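Local coordinates for Ets DNA-binding protein pokkuri (Drosophila melanogaster, PDB 1SV0) that represses transcription as an Ets-family DNA-binding factor that restrains photoreceptor development, and is represented here by its SAM (Pointed) domain in complex with that of Mae, at residues Pro4-Pro7 against Leu12-Arg15; Gly43-Leu48 against Gly55-Gly60. The protein carries 1 engineered substitution. All coordinates share one frame; numbering follows the deposited sequence.

Interaction 1: Pro4-Pro7 against Leu12-Arg15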
# COMPACT_ATOMS: atom_id res chain seq x y z
N PRO A 4 4.51 11.15 -16.80
CA PRO A 4 4.45 12.60 -17.03
C PRO A 4 3.29 12.98 -17.96
O PRO A 4 2.92 14.15 -18.05
CB PRO A 4 5.81 12.90 -17.65
CG PRO A 4 6.10 11.66 -18.43
CD PRO A 4 5.70 10.57 -17.46
N SER A 5 2.74 11.99 -18.64
CA SER A 5 1.62 12.21 -19.55
C SER A 5 0.35 12.57 -18.79
O SER A 5 -0.49 13.31 -19.29
CB SER A 5 1.38 10.94 -20.38
OG SER A 5 2.55 10.55 -21.07
N LEU A 6 0.21 12.03 -17.58
CA LEU A 6 -0.96 12.30 -16.75
C LEU A 6 -0.98 13.72 -16.21
O LEU A 6 0.03 14.21 -15.71
CB LEU A 6 -1.01 11.33 -15.57
CG LEU A 6 -1.81 10.03 -15.69
CD1 LEU A 6 -1.46 9.30 -16.97
CD2 LEU A 6 -1.51 9.16 -14.47
N PRO A 7 -2.13 14.41 -16.32
CA PRO A 7 -2.18 15.78 -15.80
C PRO A 7 -2.00 15.77 -14.28
O PRO A 7 -2.35 14.79 -13.61
CB PRO A 7 -3.56 16.28 -16.23
CG PRO A 7 -4.35 15.04 -16.35
CD PRO A 7 -3.40 14.06 -16.97
N LEU A 12 -8.89 15.92 -13.23
CA LEU A 12 -9.01 16.21 -14.65
C LEU A 12 -8.67 15.00 -15.52
O LEU A 12 -8.68 15.08 -16.75
CB LEU A 12 -8.09 17.38 -15.02
CG LEU A 12 -8.31 18.67 -14.24
CD1 LEU A 12 -7.36 19.75 -14.75
CD2 LEU A 12 -9.75 19.13 -14.38
N TRP A 13 -8.39 13.86 -14.89
CA TRP A 13 -8.04 12.66 -15.64
C TRP A 13 -9.16 12.10 -16.50
O TRP A 13 -10.32 12.12 -16.11
CB TRP A 13 -7.55 11.55 -14.70
CG TRP A 13 -6.23 11.81 -14.07
CD1 TRP A 13 -5.33 12.78 -14.43
CD2 TRP A 13 -5.63 11.08 -13.00
NE1 TRP A 13 -4.20 12.69 -13.65
CE2 TRP A 13 -4.36 11.66 -12.76
CE3 TRP A 13 -6.03 10.00 -12.21
CZ2 TRP A 13 -3.49 11.18 -11.78
CZ3 TRP A 13 -5.17 9.52 -11.22
CH2 TRP A 13 -3.91 10.11 -11.02
N SER A 14 -8.78 11.59 -17.67
CA SER A 14 -9.74 10.96 -18.57
C SER A 14 -9.89 9.54 -18.04
O SER A 14 -9.22 9.17 -17.07
CB SER A 14 -9.15 10.91 -19.99
OG SER A 14 -7.99 10.09 -20.02
N ARG A 15 -10.76 8.74 -18.65
CA ARG A 15 -10.93 7.36 -18.20
C ARG A 15 -9.63 6.59 -18.41
O ARG A 15 -9.22 5.80 -17.54
CB ARG A 15 -12.05 6.65 -18.97
CG ARG A 15 -13.46 6.98 -18.49
CD ARG A 15 -14.49 6.07 -19.14
NE ARG A 15 -15.81 6.19 -18.52
CZ ARG A 15 -16.84 5.41 -18.80
NH1 ARG A 15 -16.72 4.43 -19.70
NH2 ARG A 15 -18.00 5.58 -18.18
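The Trp13 indole has Leu6 over one face and Pro7 at its edge. Leu6 CD2 stands over the rim of the six-membered ring, 3.9 Å from Trp13 CZ2. At the edge, near the ring plane, lies the backbone carbonyl of Pro7. Trp13 NE1 donates to Pro7 O at 2.8 Å, and the N-H points at the oxygen at 160°. The donor stands 17° off the carbonyl plane. This one bond satisfies the indole nitrogen and fixes which way the ring edge faces. The Pro7 ring sits at the CD1/NE1 edge, and its closest carbon approach is doubtful. Trp13 CG is anti to the carbonyl carbon (chi1 -70°), which carries the indole over to the 4-7 segment. Leu6 also touches Val20 and Phe21 of helix 15-28. The Trp13 ring meets that of Phe21 and packs on Leu69 and Leu72 of helix 62-77. Next to it, Ser14 is the N-cap of helix 15-28: its OG caps a backbone N in the first turn, and its N bonds back to Asp17 OD2, as in a capping box. The arrangement is an N-terminal arm folded onto a core tryptophan of a helical SAM/Pointed domain.

Interaction 2: Gly43-Leu48 against Gly55-Gly60. Engineered in segment 43-48: Arg45 (natural residue Ala).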
# COMPACT_ATOMS: atom_id res chain seq x y z
N GLY A 43 -11.39 10.87 -14.01
CA GLY A 43 -10.76 11.34 -12.79
C GLY A 43 -11.71 11.99 -11.80
O GLY A 43 -11.59 11.81 -10.59
N LYS A 44 -12.67 12.75 -12.32
CA LYS A 44 -13.64 13.43 -11.47
C LYS A 44 -14.32 12.46 -10.51
O LYS A 44 -14.40 12.71 -9.31
CB LYS A 44 -14.69 14.13 -12.33
CG LYS A 44 -15.64 15.04 -11.56
CD LYS A 44 -16.52 15.83 -12.54
CE LYS A 44 -17.36 16.89 -11.83
NZ LYS A 44 -18.05 17.79 -12.80
N ARG A 45 -14.81 11.35 -11.05
CA ARG A 45 -15.50 10.37 -10.22
C ARG A 45 -14.54 9.54 -9.38
O ARG A 45 -14.85 9.21 -8.23
CB ARG A 45 -16.36 9.45 -11.09
CG ARG A 45 -17.31 8.58 -10.30
CD ARG A 45 -17.92 7.48 -11.16
NE ARG A 45 -18.53 6.44 -10.33
CZ ARG A 45 -18.83 5.22 -10.76
NH1 ARG A 45 -18.58 4.87 -12.01
NH2 ARG A 45 -19.38 4.35 -9.93
N LEU A 46 -13.38 9.19 -9.93
CA LEU A 46 -12.41 8.40 -9.17
C LEU A 46 -12.12 9.15 -7.88
O LEU A 46 -12.10 8.56 -6.80
CB LEU A 46 -11.09 8.23 -9.94
CG LEU A 46 -10.03 7.38 -9.22
CD1 LEU A 46 -10.47 5.92 -9.22
CD2 LEU A 46 -8.68 7.51 -9.91
N CYS A 47 -11.92 10.46 -8.00
CA CYS A 47 -11.59 11.28 -6.84
C CYS A 47 -12.72 11.46 -5.84
O CYS A 47 -12.50 11.98 -4.75
CB CYS A 47 -11.08 12.65 -7.31
SG CYS A 47 -9.49 12.57 -8.15
N LEU A 48 -13.92 11.02 -6.19
CA LEU A 48 -15.07 11.13 -5.30
C LEU A 48 -15.32 9.84 -4.53
O LEU A 48 -16.13 9.81 -3.61
CB LEU A 48 -16.33 11.55 -6.08
CG LEU A 48 -16.54 13.06 -6.21
CD1 LEU A 48 -15.27 13.72 -6.71
CD2 LEU A 48 -17.71 13.36 -7.15
N GLY A 55 -12.12 0.40 -0.87
CA GLY A 55 -11.98 -0.85 -0.15
C GLY A 55 -12.74 -1.98 -0.80
O GLY A 55 -12.24 -3.10 -0.90
N HIS A 56 -13.96 -1.69 -1.26
CA HIS A 56 -14.79 -2.70 -1.90
C HIS A 56 -14.23 -3.13 -3.26
O HIS A 56 -14.28 -4.31 -3.61
CB HIS A 56 -16.22 -2.18 -2.08
CG HIS A 56 -16.91 -1.85 -0.80
ND1 HIS A 56 -16.83 -2.67 0.32
CD2 HIS A 56 -17.73 -0.82 -0.45
CE1 HIS A 56 -17.57 -2.15 1.29
NE2 HIS A 56 -18.12 -1.03 0.84
N ARG A 57 -13.70 -2.17 -4.02
CA ARG A 57 -13.12 -2.44 -5.34
C ARG A 57 -11.72 -3.03 -5.31
O ARG A 57 -11.27 -3.63 -6.28
CB ARG A 57 -13.09 -1.16 -6.18
CG ARG A 57 -14.37 -0.83 -6.91
CD ARG A 57 -14.90 0.53 -6.51
NE ARG A 57 -15.86 1.04 -7.47
CZ ARG A 57 -16.79 1.95 -7.18
NH1 ARG A 57 -16.87 2.43 -5.94
NH2 ARG A 57 -17.63 2.37 -8.11
N CYS A 58 -11.02 -2.84 -4.20
CA CYS A 58 -9.66 -3.37 -4.04
C CYS A 58 -9.48 -3.79 -2.60
O CYS A 58 -8.87 -3.07 -1.80
CB CYS A 58 -8.62 -2.31 -4.41
SG CYS A 58 -6.90 -2.88 -4.24
N PRO A 59 -10.00 -4.97 -2.23
CA PRO A 59 -9.88 -5.47 -0.86
C PRO A 59 -8.42 -5.71 -0.51
O PRO A 59 -7.68 -6.33 -1.28
CB PRO A 59 -10.70 -6.75 -0.89
CG PRO A 59 -10.44 -7.25 -2.27
CD PRO A 59 -10.59 -6.00 -3.11
N GLY A 60 -8.00 -5.21 0.64
CA GLY A 60 -6.62 -5.40 1.05
C GLY A 60 -5.73 -4.20 0.82
O GLY A 60 -4.78 -3.99 1.57
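Arg45 and Arg57 make the whole contact, their guanidinium ends meeting between the short helix 43-46 and the end of helix 51-57. The first segment opens at Gly43, a buried residue. Gly43 N is probably hydrogen-bonded to Trp13 O, and Gly43 O accepts from the chain ahead, with Cys47 N 2.9 Å from Gly43 O. Arg45 is an engineered residue, in place of a natural alanine. Its N is bonded to Asn42 OD1, and its O accepts from Leu48 N. The side chain leaves with CG anti to the backbone N (chi1 -169°) and stays extended as far as NE, so the guanidinium stands well clear of its helix. Leu46 and Cys47 pack on Leu69 of helix 62-77.

From the other segment comes Arg57, whose chain bends at chi2 (122°). The two side chains cross at about a right angle, with their guanidinium planes 74° apart. Arg45 NH2 lies at the edge of the Arg57 group, near its plane, and is 3.2 Å from Arg57 NH2. Both nitrogens are donors, so the approach is not a hydrogen bond. Arg57 is steadied from other directions: NE makes a weak hydrogen bond to Leu38 O, and NH1 a long, weak ion pair with Asp53. Farther along, Gly60 O is bonded to Arg60 of the Mae chain, which places this end of the segment at the complex interface.

Two like charges meet here at the surface. The pairing is probably unfavourable in itself, and the long, weak pair with Asp53 can offset it only slightly, if at all. It belongs to the engineered chain, since the natural alanine has no guanidinium.

Interaction 1 is partly buried, with the buried Trp13 at its centre. Interaction 2 is a surface contact, about 16 Å away between centres and on the opposite side of the chain's centre. The first joins the N-terminal arm to the loop before helix 15-28 through apolar packing and one hydrogen bond. In the second, side chains from helix 43-46 and helix 51-57 meet as a pair of like charges, one of them engineered. They are nonetheless connected. Trp13 O and Gly43 N, 2.7 Å apart, probably share a hydrogen bond, and the Trp13 ring packs against Leu46. Helix 62-77 lies against Trp13 and against the neighbours of Arg45 in segment 43-48.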